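Local coordinates for 199aa long hypothetical Trp repressor binding protein (PDB 2ZKI), which probably binds FMN and transfers electrons from NAD(P)H to quinones, as flavodoxin-like proteins of the WrbA family do, at residues I37-E42 and I60-L65; L8-G13 and F74-P79; E29-E34 and Q183-T188; Y146-L151 and R177-F182. All blocks are in the same frame, centred on the assembly; numbering follows the deposited sequence.

In the fold
The four contacts run from the middle of a flavodoxin-like domain to its surface. Contact 2 is fully buried: it joins two central strands of the parallel sheet by a ladder of backbone bonds, with apolar side chains on both faces. Contact 1 touches it through the neighbouring strand 34-39 and lies at the sheet margin, where a single backbone bridge is surrounded by arginines and a glutamate. Contacts 3 and 4 share helix 174-195 and depend on apolar side chains. In contact 3 the helix meets the end of helix 16-31 through small residues; contact 4, farther out, sets an aromatic ring against a loop and carries a sulfate-lined basic flank.

Contact 1 (I37-E42 and I60-L65); sequences IRRVRE and IPEVTL
The guanidinium group of Arg-38 meets the Pro-61 ring at a slant, with NH2 3.5 Å from the proline CG; the same NH2 forms a salt bridge with a bound sulfate ion. A second guanidinium, that of Arg-39, lies askew to the Glu-62 side chain, its NE 3.5 Å from the glutamate CG, and the two flat end groups are turned 77° apart. Glu-62 OE1 stands 4.5 Å from Arg-39 NE, well out of the guanidinium plane, so any attraction is probably between charges alone, with no N-H aimed at the oxygen. The same holds for Arg-41, whose NH1 is 4.3 Å from Glu-62 OE2. Arg-39 reaches this place because its CG sits between the backbone N and the carbonyl carbon (chi1 51°) and the chain then bends, bringing CG and NE beside the Ile-60 carbonyl. Strand 34-39 is an outermost strand of the chain's five-stranded parallel sheet, a flavodoxin-like arrangement. Arg-38 bonds through its backbone to Val-9 and Phe-11 of strand 6-11, while Arg-39 serves the loop: its N donates to Pro-61 O (3.3 Å), and its O accepts from Val-63 N (2.8 Å). Together these bridge Arg-39 with Glu-62. Toward helix 16-31, Ile-37 CG2 touches Ile-60 CG2 at 4.0 Å; on the side of helix 87-94, Val-40 and Val-63 lie side by side, CG1 to CG1 3.8 Å, both also packing on Phe-92.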
loop_
_atom_site.group_PDB
_atom_site.type_symbol
_atom_site.label_atom_id
_atom_site.label_comp_id
_atom_site.label_asym_id
_atom_site.label_seq_id
_atom_site.Cartn_x
_atom_site.Cartn_y
_atom_site.Cartn_z
ATOM N N ILE A 37 -18.856 3.505 21.494
ATOM C CA ILE A 37 -17.969 4.474 20.854
ATOM C C ILE A 37 -16.852 4.840 21.831
ATOM O O ILE A 37 -17.109 5.359 22.921
ATOM C CB ILE A 37 -18.735 5.741 20.387
ATOM C CG1 ILE A 37 -19.734 5.387 19.280
ATOM C CG2 ILE A 37 -17.761 6.820 19.909
ATOM C CD1 ILE A 37 -20.775 6.460 19.004
ATOM N N ARG A 38 -15.615 4.548 21.436
ATOM C CA ARG A 38 -14.451 4.782 22.285
ATOM C C ARG A 38 -13.362 5.536 21.529
ATOM O O ARG A 38 -13.202 5.362 20.319
ATOM C CB ARG A 38 -13.880 3.453 22.790
ATOM C CG ARG A 38 -14.853 2.520 23.516
ATOM C CD ARG A 38 -15.023 2.878 24.983
ATOM N NE ARG A 38 -16.251 3.629 25.224
ATOM C CZ ARG A 38 -17.367 3.113 25.734
ATOM N NH1 ARG A 38 -17.429 1.833 26.077
ATOM N NH2 ARG A 38 -18.427 3.888 25.909
ATOM N N ARG A 39 -12.615 6.369 22.251
ATOM C CA ARG A 39 -11.446 7.060 21.697
ATOM C C ARG A 39 -10.148 6.571 22.348
ATOM O O ARG A 39 -10.180 5.896 23.380
ATOM C CB ARG A 39 -11.591 8.588 21.808
ATOM C CG ARG A 39 -11.954 9.123 23.193
ATOM C CD ARG A 39 -10.723 9.427 24.039
ATOM N NE ARG A 39 -11.069 10.156 25.258
ATOM C CZ ARG A 39 -10.929 11.470 25.418
ATOM N NH1 ARG A 39 -11.279 12.034 26.566
ATOM N NH2 ARG A 39 -10.440 12.223 24.440
ATOM N N VAL A 40 -9.012 6.904 21.735
ATOM C CA VAL A 40 -7.703 6.496 22.256
ATOM C C VAL A 40 -6.997 7.617 23.021
ATOM O O VAL A 40 -7.316 8.796 22.855
ATOM C CB VAL A 40 -6.757 5.948 21.143
ATOM C CG1 VAL A 40 -7.251 4.610 20.623
ATOM C CG2 VAL A 40 -6.591 6.956 20.005
ATOM N N ARG A 41 -6.037 7.220 23.854
ATOM C CA ARG A 41 -5.200 8.132 24.628
ATOM C C ARG A 41 -4.320 8.979 23.711
ATOM O O ARG A 41 -3.868 8.508 22.666
ATOM C CB ARG A 41 -4.314 7.311 25.564
ATOM C CG ARG A 41 -3.818 8.026 26.805
ATOM C CD ARG A 41 -2.643 7.264 27.397
ATOM N NE ARG A 41 -2.535 7.417 28.847
ATOM C CZ ARG A 41 -3.076 6.586 29.736
ATOM N NH1 ARG A 41 -3.779 5.531 29.335
ATOM N NH2 ARG A 41 -2.918 6.812 31.034
ATOM N N GLU A 42 -4.078 10.227 24.106
ATOM C CA GLU A 42 -3.187 11.116 23.359
ATOM C C GLU A 42 -1.720 10.802 23.655
ATOM O O GLU A 42 -1.348 10.547 24.803
ATOM C CB GLU A 42 -3.499 12.586 23.668
ATOM C CG GLU A 42 -2.694 13.600 22.850
ATOM C CD GLU A 42 -2.928 13.472 21.354
ATOM O OE1 GLU A 42 -2.069 12.881 20.662
ATOM O OE2 GLU A 42 -3.974 13.951 20.869
ATOM N N ILE A 60 -17.099 11.059 25.447
ATOM C CA ILE A 60 -16.683 9.746 24.946
ATOM C C ILE A 60 -15.541 9.169 25.789
ATOM O O ILE A 60 -14.455 9.750 25.842
ATOM C CB ILE A 60 -16.274 9.803 23.450
ATOM C CG1 ILE A 60 -17.446 10.293 22.597
ATOM C CG2 ILE A 60 -15.795 8.435 22.962
ATOM C CD1 ILE A 60 -17.033 10.954 21.299
ATOM N N PRO A 61 -15.787 8.018 26.447
ATOM C CA PRO A 61 -14.798 7.365 27.307
ATOM C C PRO A 61 -13.601 6.831 26.527
ATOM O O PRO A 61 -13.702 6.600 25.323
ATOM C CB PRO A 61 -15.581 6.193 27.919
ATOM C CG PRO A 61 -17.017 6.523 27.705
ATOM C CD PRO A 61 -17.050 7.263 26.414
ATOM N N GLU A 62 -12.479 6.646 27.218
ATOM C CA GLU A 62 -11.289 6.053 26.615
ATOM C C GLU A 62 -11.458 4.549 26.431
ATOM O O GLU A 62 -12.121 3.883 27.228
ATOM C CB GLU A 62 -10.043 6.339 27.456
ATOM C CG GLU A 62 -9.464 7.735 27.273
ATOM C CD GLU A 62 -8.104 7.908 27.936
ATOM O OE1 GLU A 62 -7.377 8.852 27.556
ATOM O OE2 GLU A 62 -7.760 7.106 28.831
ATOM N N VAL A 63 -10.854 4.025 25.369
ATOM C CA VAL A 63 -10.918 2.602 25.061
ATOM C C VAL A 63 -10.046 1.795 26.020
ATOM O O VAL A 63 -8.977 2.243 26.431
ATOM C CB VAL A 63 -10.508 2.323 23.589
ATOM C CG1 VAL A 63 -9.050 2.708 23.336
ATOM C CG2 VAL A 63 -10.768 0.865 23.207
ATOM N N THR A 64 -10.528 0.613 26.385
ATOM C CA THR A 64 -9.755 -0.333 27.178
ATOM C C THR A 64 -9.552 -1.611 26.364
ATOM O O THR A 64 -10.198 -1.803 25.332
ATOM C CB THR A 64 -10.458 -0.658 28.520
ATOM O OG1 THR A 64 -11.771 -1.174 28.267
ATOM C CG2 THR A 64 -10.564 0.589 29.396
ATOM N N LEU A 65 -8.652 -2.478 26.823
ATOM C CA LEU A 65 -8.414 -3.764 26.162
ATOM C C LEU A 65 -9.590 -4.737 26.319
ATOM O O LEU A 65 -9.696 -5.711 25.572
ATOM C CB LEU A 65 -7.111 -4.401 26.658
ATOM C CG LEU A 65 -5.793 -3.727 26.255
ATOM C CD1 LEU A 65 -4.648 -4.238 27.117
ATOM C CD2 LEU A 65 -5.479 -3.921 24.772
#

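Contact 2 (L8-G13 and F74-P79); sequences LVLFYG and FAIGSP
Strands 8-11 and 74-79 run parallel, pairing Leu-8 with Phe-74 through to Phe-11 with Gly-77; their axes approach to 4.6 Å at an angle of 16°. Ala-75 N donates to Leu-8 O (2.8 Å) and Ala-75 O accepts from Leu-10 N, after which Gly-77 repeats the pattern with Leu-10 O and Tyr-12 N. Leu-8 CD2 comes in at the edge of the Phe-74 ring, 3.6 Å from CE1. On that same face Leu-10 and Ile-76 lie side by side, CD2 to CG1 4.1 Å, under helix 87-94. This is the centre of the flavodoxin-like sheet, and helix 16-31 covers the other face, where Val-9 CG2 meets Ala-75 CB at 4.1 Å. Phe-11 has CG between its backbone N and carbonyl carbon (chi1 73°), which swings the ring away from strand 74-79 and leaves CB near Gly-77 O. Past the last pair, Pro-79 CD approaches the Tyr-12 ring at its edge, 4.0 Å from CD2, while the tyrosine OH bonds to Glu-42. A glycine in place of Pro-79 removes the ring carbons beside Tyr-12, and a gap would probably open at the edge of the tyrosine. Gly-13 adjoins a bound sulfate, consistent with a phosphate-binding loop.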
loop_
_atom_site.group_PDB
_atom_site.type_symbol
_atom_site.label_atom_id
_atom_site.label_comp_id
_atom_site.label_asym_id
_atom_site.label_seq_id
_atom_site.Cartn_x
_atom_site.Cartn_y
_atom_site.Cartn_z
ATOM N N LEU A 8 -17.700 -2.122 18.025
ATOM C CA LEU A 8 -16.855 -1.107 18.640
ATOM C C LEU A 8 -16.422 -0.078 17.604
ATOM O O LEU A 8 -15.789 -0.416 16.602
ATOM C CB LEU A 8 -15.623 -1.741 19.299
ATOM C CG LEU A 8 -14.709 -0.823 20.120
ATOM C CD1 LEU A 8 -15.315 -0.520 21.481
ATOM C CD2 LEU A 8 -13.338 -1.442 20.282
ATOM N N VAL A 9 -16.780 1.177 17.849
ATOM C CA VAL A 9 -16.317 2.277 17.017
ATOM C C VAL A 9 -15.131 2.933 17.721
ATOM O O VAL A 9 -15.289 3.635 18.724
ATOM C CB VAL A 9 -17.442 3.299 16.707
ATOM C CG1 VAL A 9 -16.923 4.413 15.815
ATOM C CG2 VAL A 9 -18.633 2.610 16.044
ATOM N N LEU A 10 -13.942 2.666 17.192
ATOM C CA LEU A 10 -12.693 3.146 17.764
ATOM C C LEU A 10 -12.109 4.242 16.883
ATOM O O LEU A 10 -12.083 4.108 15.661
ATOM C CB LEU A 10 -11.709 1.981 17.894
ATOM C CG LEU A 10 -10.318 2.212 18.486
ATOM C CD1 LEU A 10 -10.416 2.703 19.912
ATOM C CD2 LEU A 10 -9.511 0.930 18.416
ATOM N N PHE A 11 -11.646 5.325 17.501
ATOM C CA PHE A 11 -11.109 6.454 16.746
ATOM C C PHE A 11 -10.115 7.319 17.517
ATOM O O PHE A 11 -10.170 7.411 18.742
ATOM C CB PHE A 11 -12.247 7.324 16.182
ATOM C CG PHE A 11 -12.954 8.163 17.215
ATOM C CD1 PHE A 11 -14.001 7.637 17.962
ATOM C CD2 PHE A 11 -12.585 9.489 17.424
ATOM C CE1 PHE A 11 -14.660 8.416 18.912
ATOM C CE2 PHE A 11 -13.238 10.274 18.373
ATOM C CZ PHE A 11 -14.276 9.737 19.116
ATOM N N TYR A 12 -9.199 7.940 16.778
ATOM C CA TYR A 12 -8.407 9.051 17.290
ATOM C C TYR A 12 -9.029 10.338 16.756
ATOM O O TYR A 12 -9.588 10.345 15.659
ATOM C CB TYR A 12 -6.946 8.938 16.836
ATOM C CG TYR A 12 -6.094 10.139 17.203
ATOM C CD1 TYR A 12 -5.406 10.186 18.414
ATOM C CD2 TYR A 12 -5.986 11.232 16.341
ATOM C CE1 TYR A 12 -4.629 11.290 18.758
ATOM C CE2 TYR A 12 -5.214 12.340 16.674
ATOM C CZ TYR A 12 -4.537 12.363 17.882
ATOM O OH TYR A 12 -3.772 13.460 18.211
ATOM N N GLY A 13 -8.947 11.418 17.530
ATOM C CA GLY A 13 -9.324 12.731 17.015
ATOM C C GLY A 13 -10.267 13.568 17.855
ATOM O O GLY A 13 -10.811 13.106 18.861
ATOM N N PHE A 74 -15.494 -4.298 14.301
ATOM C CA PHE A 74 -14.740 -3.072 14.568
ATOM C C PHE A 74 -14.874 -2.006 13.489
ATOM O O PHE A 74 -14.808 -2.304 12.298
ATOM C CB PHE A 74 -13.258 -3.402 14.754
ATOM C CG PHE A 74 -12.964 -4.205 15.983
ATOM C CD1 PHE A 74 -12.680 -3.575 17.187
ATOM C CD2 PHE A 74 -12.959 -5.597 15.936
ATOM C CE1 PHE A 74 -12.401 -4.317 18.327
ATOM C CE2 PHE A 74 -12.680 -6.350 17.071
ATOM C CZ PHE A 74 -12.401 -5.708 18.269
ATOM N N ALA A 75 -15.056 -0.762 13.927
ATOM C CA ALA A 75 -14.995 0.403 13.048
ATOM C C ALA A 75 -13.859 1.305 13.531
ATOM O O ALA A 75 -14.055 2.166 14.395
ATOM C CB ALA A 75 -16.323 1.146 13.043
ATOM N N ILE A 76 -12.667 1.081 12.981
ATOM C CA ILE A 76 -11.457 1.781 13.417
ATOM C C ILE A 76 -11.133 2.959 12.497
ATOM O O ILE A 76 -10.995 2.792 11.285
ATOM C CB ILE A 76 -10.253 0.809 13.535
ATOM C CG1 ILE A 76 -10.546 -0.270 14.587
ATOM C CG2 ILE A 76 -8.969 1.570 13.877
ATOM C CD1 ILE A 76 -9.623 -1.476 14.539
ATOM N N GLY A 77 -11.013 4.147 13.087
ATOM C CA GLY A 77 -10.798 5.368 12.318
ATOM C C GLY A 77 -9.790 6.334 12.902
ATOM O O GLY A 77 -9.444 6.251 14.079
ATOM N N SER A 78 -9.324 7.251 12.055
ATOM C CA SER A 78 -8.341 8.272 12.418
ATOM C C SER A 78 -8.220 9.287 11.290
ATOM O O SER A 78 -8.247 8.906 10.119
ATOM C CB SER A 78 -6.967 7.642 12.668
ATOM O OG SER A 78 -5.938 8.618 12.660
ATOM N N PRO A 79 -8.069 10.583 11.632
ATOM C CA PRO A 79 -7.784 11.570 10.593
ATOM C C PRO A 79 -6.414 11.293 9.981
ATOM O O PRO A 79 -5.497 10.867 10.689
ATOM C CB PRO A 79 -7.777 12.900 11.357
ATOM C CG PRO A 79 -7.504 12.535 12.774
ATOM C CD PRO A 79 -8.144 11.197 12.971
#

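Contact 3 (E29-E34 and Q183-T188); sequences EEAGAE and QGKRIT
Thr-188 of the C-terminal helix 174-195 faces Ala-31 and Ala-33, where helix 16-31 ends and the chain turns toward strand 34-39. Both helices lie on the same face of the flavodoxin-like parallel sheet, and this contact brings them together near the N-terminal ends of strands 6-11 and 34-39. Starting from its root, Thr-188 CB lies 3.9 Å from Ala-31 CB. The methyl branch, set opposite the backbone N, continues into the notch between the two alanines: CG2 is 3.7 Å from Ala-33 CB and only slightly farther from Ala-31 CB. The hydroxyl branch takes the other direction, opposite the carbonyl carbon (chi1 -57°), and turns back along its own helix. There OG1 donates to Gly-184 O at 2.7 Å, nearly in line with the carbonyl (161°). The same oxygen also receives a weak bond from Thr-188 N, and the buried hydroxyl is thereby satisfied without any polar partner on segment 29-34. Ala-28 and Ile-7 pack against the threonine as well. Gly-32 suits the turn: it is the first residue to leave the helical angles, with a phi of 101° that would press a beta-carbon against the preceding carbonyl O. At the rim Lys-185 offers only the base of its extended chain, CG lying 4.2 Å from Ala-31 CB, and its CA lies at a like distance, 4.1 Å, from that same methyl.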
loop_
_atom_site.group_PDB
_atom_site.type_symbol
_atom_site.label_atom_id
_atom_site.label_comp_id
_atom_site.label_asym_id
_atom_site.label_seq_id
_atom_site.Cartn_x
_atom_site.Cartn_y
_atom_site.Cartn_z
ATOM N N GLU A 29 -26.517 0.769 14.914
ATOM C CA GLU A 29 -27.666 0.637 15.813
ATOM C C GLU A 29 -28.964 0.418 15.037
ATOM O O GLU A 29 -29.819 -0.365 15.459
ATOM C CB GLU A 29 -27.802 1.869 16.714
ATOM C CG GLU A 29 -26.893 1.868 17.933
ATOM C CD GLU A 29 -26.994 3.149 18.752
ATOM O OE1 GLU A 29 -27.293 4.218 18.169
ATOM O OE2 GLU A 29 -26.765 3.088 19.983
ATOM N N GLU A 30 -29.101 1.115 13.910
ATOM C CA GLU A 30 -30.248 0.948 13.019
ATOM C C GLU A 30 -30.219 -0.411 12.314
ATOM O O GLU A 30 -31.254 -0.904 11.866
ATOM C CB GLU A 30 -30.312 2.089 12.001
ATOM C CG GLU A 30 -30.738 3.430 12.602
ATOM C CD GLU A 30 -30.604 4.602 11.633
ATOM O OE1 GLU A 30 -30.829 4.419 10.416
ATOM O OE2 GLU A 30 -30.281 5.719 12.100
ATOM N N ALA A 31 -29.030 -1.006 12.232
ATOM C CA ALA A 31 -28.860 -2.365 11.716
ATOM C C ALA A 31 -29.152 -3.425 12.783
ATOM O O ALA A 31 -29.386 -4.591 12.460
ATOM C CB ALA A 31 -27.455 -2.548 11.150
ATOM N N GLY A 32 -29.129 -3.012 14.049
ATOM C CA GLY A 32 -29.478 -3.888 15.169
ATOM C C GLY A 32 -28.281 -4.449 15.914
ATOM O O GLY A 32 -28.076 -5.666 15.951
ATOM N N ALA A 33 -27.494 -3.560 16.515
ATOM C CA ALA A 33 -26.283 -3.955 17.224
ATOM C C ALA A 33 -26.006 -3.045 18.416
ATOM O O ALA A 33 -26.381 -1.869 18.410
ATOM C CB ALA A 33 -25.099 -3.951 16.274
ATOM N N GLU A 34 -25.355 -3.595 19.438
ATOM C CA GLU A 34 -24.907 -2.796 20.574
ATOM C C GLU A 34 -23.627 -2.063 20.185
ATOM O O GLU A 34 -22.664 -2.682 19.719
ATOM C CB GLU A 34 -24.682 -3.670 21.815
ATOM C CG GLU A 34 -25.954 -4.301 22.391
ATOM C CD GLU A 34 -26.943 -3.276 22.927
ATOM O OE1 GLU A 34 -26.540 -2.418 23.743
ATOM O OE2 GLU A 34 -28.129 -3.335 22.535
ATOM N N GLN A 183 -21.696 2.463 6.365
ATOM C CA GLN A 183 -20.524 1.706 6.807
ATOM C C GLN A 183 -20.819 0.938 8.093
ATOM O O GLN A 183 -20.417 -0.221 8.238
ATOM C CB GLN A 183 -19.309 2.622 6.982
ATOM C CG GLN A 183 -17.995 1.872 7.166
ATOM C CD GLN A 183 -16.774 2.732 6.912
ATOM O OE1 GLN A 183 -16.734 3.904 7.284
ATOM N NE2 GLN A 183 -15.762 2.148 6.282
ATOM N N GLY A 184 -21.530 1.593 9.013
ATOM C CA GLY A 184 -21.994 0.960 10.245
ATOM C C GLY A 184 -22.958 -0.181 9.978
ATOM O O GLY A 184 -22.934 -1.199 10.676
ATOM N N LYS A 185 -23.807 -0.009 8.967
ATOM C CA LYS A 185 -24.724 -1.060 8.541
ATOM C C LYS A 185 -23.944 -2.216 7.923
ATOM O O LYS A 185 -24.248 -3.383 8.167
ATOM C CB LYS A 185 -25.750 -0.514 7.545
ATOM C CG LYS A 185 -26.827 -1.513 7.148
ATOM C CD LYS A 185 -27.732 -0.961 6.061
ATOM C CE LYS A 185 -28.844 -1.946 5.734
ATOM N NZ LYS A 185 -29.756 -1.435 4.673
ATOM N N ARG A 186 -22.928 -1.871 7.138
ATOM C CA ARG A 186 -22.120 -2.846 6.419
ATOM C C ARG A 186 -21.269 -3.725 7.354
ATOM O O ARG A 186 -21.151 -4.932 7.131
ATOM C CB ARG A 186 -21.255 -2.127 5.375
ATOM C CG ARG A 186 -20.644 -3.003 4.287
ATOM C CD ARG A 186 -21.667 -3.499 3.266
ATOM N NE ARG A 186 -22.218 -4.804 3.630
ATOM C CZ ARG A 186 -21.613 -5.972 3.416
ATOM N NH1 ARG A 186 -20.423 -6.024 2.834
ATOM N NH2 ARG A 186 -22.202 -7.099 3.790
ATOM N N ILE A 187 -20.695 -3.126 8.398
ATOM C CA ILE A 187 -19.869 -3.875 9.357
ATOM C C ILE A 187 -20.703 -4.786 10.261
ATOM O O ILE A 187 -20.260 -5.874 10.629
ATOM C CB ILE A 187 -18.924 -2.945 10.201
ATOM C CG1 ILE A 187 -17.957 -3.763 11.072
ATOM C CG2 ILE A 187 -19.712 -1.963 11.067
ATOM C CD1 ILE A 187 -16.888 -4.508 10.300
ATOM N N THR A 188 -21.911 -4.339 10.596
ATOM C CA THR A 188 -22.829 -5.108 11.433
ATOM C C THR A 188 -23.268 -6.393 10.731
ATOM O O THR A 188 -23.322 -7.454 11.353
ATOM C CB THR A 188 -24.061 -4.266 11.834
ATOM O OG1 THR A 188 -23.626 -3.081 12.510
ATOM C CG2 THR A 188 -24.987 -5.050 12.754
#

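Contact 4 (Y146-L151 and R177-F182); sequences YGIPEL and RKIARF. With SO4 (sulfate ion), chain K; SO4 (sulfate ion), chain M; SO4 (sulfate ion), chain L.
The one CH-pi contact here sets Ile-148 CG2 over a face of the Phe-182 ring, 4.0 Å from the centroid and 23° off the ring normal. Phe-182 holds its CG opposite the backbone N (chi1 175°), which sends the ring out from its helix to meet the loop. Gly-147 CA approaches the ring more obliquely, 3.6 Å from CZ. Other apolar contacts continue inward: Leu-151 crosses Phe-182 at about a right angle, its CD1 4.1 Å from CE2 of the ring, while its CD2 touches Ile-179 CG2 at 3.8 Å. The tip of Ile-148, CD1, reaches Ile-179 CG1 at 4.1 Å. In the flavodoxin-like fold the loop that leads into the short helix 150-153 follows strand 140-141, and this packing joins it to the C-terminal helix 174-195. An alanine at Phe-182 would take away the ring, and Ile-148 and Gly-147 would probably be left facing a gap, as would Tyr-106 of the third subunit, which also packs on it. To the side, Glu-150 OE1 is 5.4 Å from Lys-178 NZ, too far for a salt bridge, though the opposite charges may attract weakly. Arg-177, Arg-181 and, weakly, Lys-178 on the helix flank bind sulfate ions, probably from the crystallisation liquor. Arg-181 NH2 donates to O1 of the sulfate of chain M at 2.7 Å, and its NE forms a salt bridge with Glu-23.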
loop_
_atom_site.group_PDB
_atom_site.type_symbol
_atom_site.label_atom_id
_atom_site.label_comp_id
_atom_site.label_asym_id
_atom_site.label_seq_id
_atom_site.Cartn_x
_atom_site.Cartn_y
_atom_site.Cartn_z
ATOM N N TYR A 146 -19.398 0.305 -3.395
ATOM C CA TYR A 146 -20.426 1.175 -3.954
ATOM C C TYR A 146 -21.809 0.577 -3.717
ATOM O O TYR A 146 -22.593 0.391 -4.652
ATOM C CB TYR A 146 -20.171 1.435 -5.443
ATOM C CG TYR A 146 -18.898 2.206 -5.735
ATOM C CD1 TYR A 146 -17.720 1.541 -6.075
ATOM C CD2 TYR A 146 -18.872 3.600 -5.672
ATOM C CE1 TYR A 146 -16.548 2.241 -6.345
ATOM C CE2 TYR A 146 -17.702 4.311 -5.942
ATOM C CZ TYR A 146 -16.548 3.623 -6.278
ATOM O OH TYR A 146 -15.392 4.314 -6.543
ATOM N N GLY A 147 -22.092 0.278 -2.451
ATOM C CA GLY A 147 -23.367 -0.308 -2.035
ATOM C C GLY A 147 -24.548 0.625 -2.237
ATOM O O GLY A 147 -25.540 0.249 -2.861
ATOM N N ILE A 148 -24.437 1.840 -1.708
ATOM C CA ILE A 148 -25.481 2.854 -1.875
ATOM C C ILE A 148 -25.163 3.831 -3.021
ATOM O O ILE A 148 -23.990 4.105 -3.294
ATOM C CB ILE A 148 -25.784 3.616 -0.550
ATOM C CG1 ILE A 148 -24.509 4.226 0.051
ATOM C CG2 ILE A 148 -26.492 2.690 0.438
ATOM C CD1 ILE A 148 -24.763 5.332 1.062
ATOM N N PRO A 149 -26.207 4.356 -3.695
ATOM C CA PRO A 149 -26.011 5.262 -4.832
ATOM C C PRO A 149 -25.276 6.566 -4.488
ATOM O O PRO A 149 -24.749 7.224 -5.389
ATOM C CB PRO A 149 -27.442 5.563 -5.293
ATOM C CG PRO A 149 -28.299 5.277 -4.104
ATOM C CD PRO A 149 -27.638 4.121 -3.431
ATOM N N GLU A 150 -25.244 6.924 -3.204
ATOM C CA GLU A 150 -24.544 8.127 -2.733
ATOM C C GLU A 150 -23.024 8.039 -2.905
ATOM O O GLU A 150 -22.347 9.067 -2.992
ATOM C CB GLU A 150 -24.889 8.414 -1.266
ATOM C CG GLU A 150 -26.234 9.115 -1.044
ATOM C CD GLU A 150 -27.453 8.214 -1.262
ATOM O OE1 GLU A 150 -28.572 8.759 -1.394
ATOM O OE2 GLU A 150 -27.303 6.970 -1.302
ATOM N N LEU A 151 -22.500 6.813 -2.954
ATOM C CA LEU A 151 -21.063 6.575 -3.123
ATOM C C LEU A 151 -20.574 6.891 -4.537
ATOM O O LEU A 151 -19.405 7.238 -4.734
ATOM C CB LEU A 151 -20.697 5.140 -2.726
ATOM C CG LEU A 151 -20.537 4.884 -1.222
ATOM C CD1 LEU A 151 -20.712 3.410 -0.896
ATOM C CD2 LEU A 151 -19.195 5.392 -0.713
ATOM N N ARG A 177 -22.908 11.694 5.861
ATOM C CA ARG A 177 -23.652 11.028 6.936
ATOM C C ARG A 177 -24.331 9.752 6.440
ATOM O O ARG A 177 -24.372 8.746 7.152
ATOM C CB ARG A 177 -24.706 11.959 7.542
ATOM C CG ARG A 177 -24.186 13.292 8.054
ATOM C CD ARG A 177 -25.271 14.021 8.829
ATOM N NE ARG A 177 -25.345 15.429 8.452
ATOM C CZ ARG A 177 -26.247 15.939 7.613
ATOM N NH1 ARG A 177 -27.169 15.157 7.062
ATOM N NH2 ARG A 177 -26.230 17.235 7.329
ATOM N N LYS A 178 -24.868 9.814 5.220
ATOM C CA LYS A 178 -25.497 8.668 4.565
ATOM C C LYS A 178 -24.483 7.551 4.346
ATOM O O LYS A 178 -24.799 6.372 4.531
ATOM C CB LYS A 178 -26.092 9.082 3.216
ATOM C CG LYS A 178 -27.387 9.885 3.282
ATOM C CD LYS A 178 -28.614 8.983 3.156
ATOM C CE LYS A 178 -29.798 9.714 2.515
ATOM N NZ LYS A 178 -30.266 10.895 3.305
ATOM N N ILE A 179 -23.268 7.936 3.956
ATOM C CA ILE A 179 -22.185 6.993 3.682
ATOM C C ILE A 179 -21.608 6.397 4.970
ATOM O O ILE A 179 -21.275 5.210 5.014
ATOM C CB ILE A 179 -21.074 7.647 2.816
ATOM C CG1 ILE A 179 -21.593 7.893 1.394
ATOM C CG2 ILE A 179 -19.814 6.780 2.779
ATOM C CD1 ILE A 179 -20.778 8.892 0.595
ATOM N N ALA A 180 -21.504 7.221 6.010
ATOM C CA ALA A 180 -20.999 6.772 7.310
ATOM C C ALA A 180 -21.967 5.795 7.978
ATOM O O ALA A 180 -21.550 4.745 8.477
ATOM C CB ALA A 180 -20.718 7.959 8.215
ATOM N N ARG A 181 -23.256 6.136 7.969
ATOM C CA ARG A 181 -24.299 5.252 8.496
ATOM C C ARG A 181 -24.332 3.920 7.750
ATOM O O ARG A 181 -24.585 2.873 8.351
ATOM C CB ARG A 181 -25.673 5.933 8.458
ATOM C CG ARG A 181 -25.914 6.861 9.641
ATOM C CD ARG A 181 -27.335 7.396 9.701
ATOM N NE ARG A 181 -27.460 8.693 9.043
ATOM C CZ ARG A 181 -28.099 8.899 7.895
ATOM N NH1 ARG A 181 -28.150 10.120 7.381
ATOM N NH2 ARG A 181 -28.691 7.895 7.261
ATOM N N PHE A 182 -24.061 3.970 6.446
ATOM C CA PHE A 182 -23.998 2.767 5.626
ATOM C C PHE A 182 -22.834 1.860 6.026
ATOM O O PHE A 182 -22.974 0.636 6.034
ATOM C CB PHE A 182 -23.936 3.115 4.133
ATOM C CG PHE A 182 -23.760 1.919 3.238
ATOM C CD1 PHE A 182 -24.748 0.941 3.157
ATOM C CD2 PHE A 182 -22.598 1.762 2.483
ATOM C CE1 PHE A 182 -24.587 -0.172 2.338
ATOM C CE2 PHE A 182 -22.428 0.653 1.658
ATOM C CZ PHE A 182 -23.426 -0.316 1.585
HETATM S S SO4 K . -29.548 12.901 7.572
HETATM O O1 SO4 K . -30.751 12.318 8.158
HETATM O O2 SO4 K . -29.757 14.331 7.380
HETATM O O3 SO4 K . -28.414 12.694 8.469
HETATM O O4 SO4 K . -29.281 12.269 6.282
HETATM S S SO4 M . -31.239 6.972 5.463
HETATM O O1 SO4 M . -30.923 8.346 5.843
HETATM O O2 SO4 M . -31.013 6.803 4.030
HETATM O O3 SO4 M . -30.390 6.048 6.209
HETATM O O4 SO4 M . -32.641 6.701 5.768
HETATM S S SO4 L . -26.169 19.382 4.338
HETATM O O1 SO4 L . -27.452 18.734 4.597
HETATM O O2 SO4 L . -26.392 20.789 4.020
HETATM O O3 SO4 L . -25.333 19.289 5.529
HETATM O O4 SO4 L . -25.505 18.721 3.216
#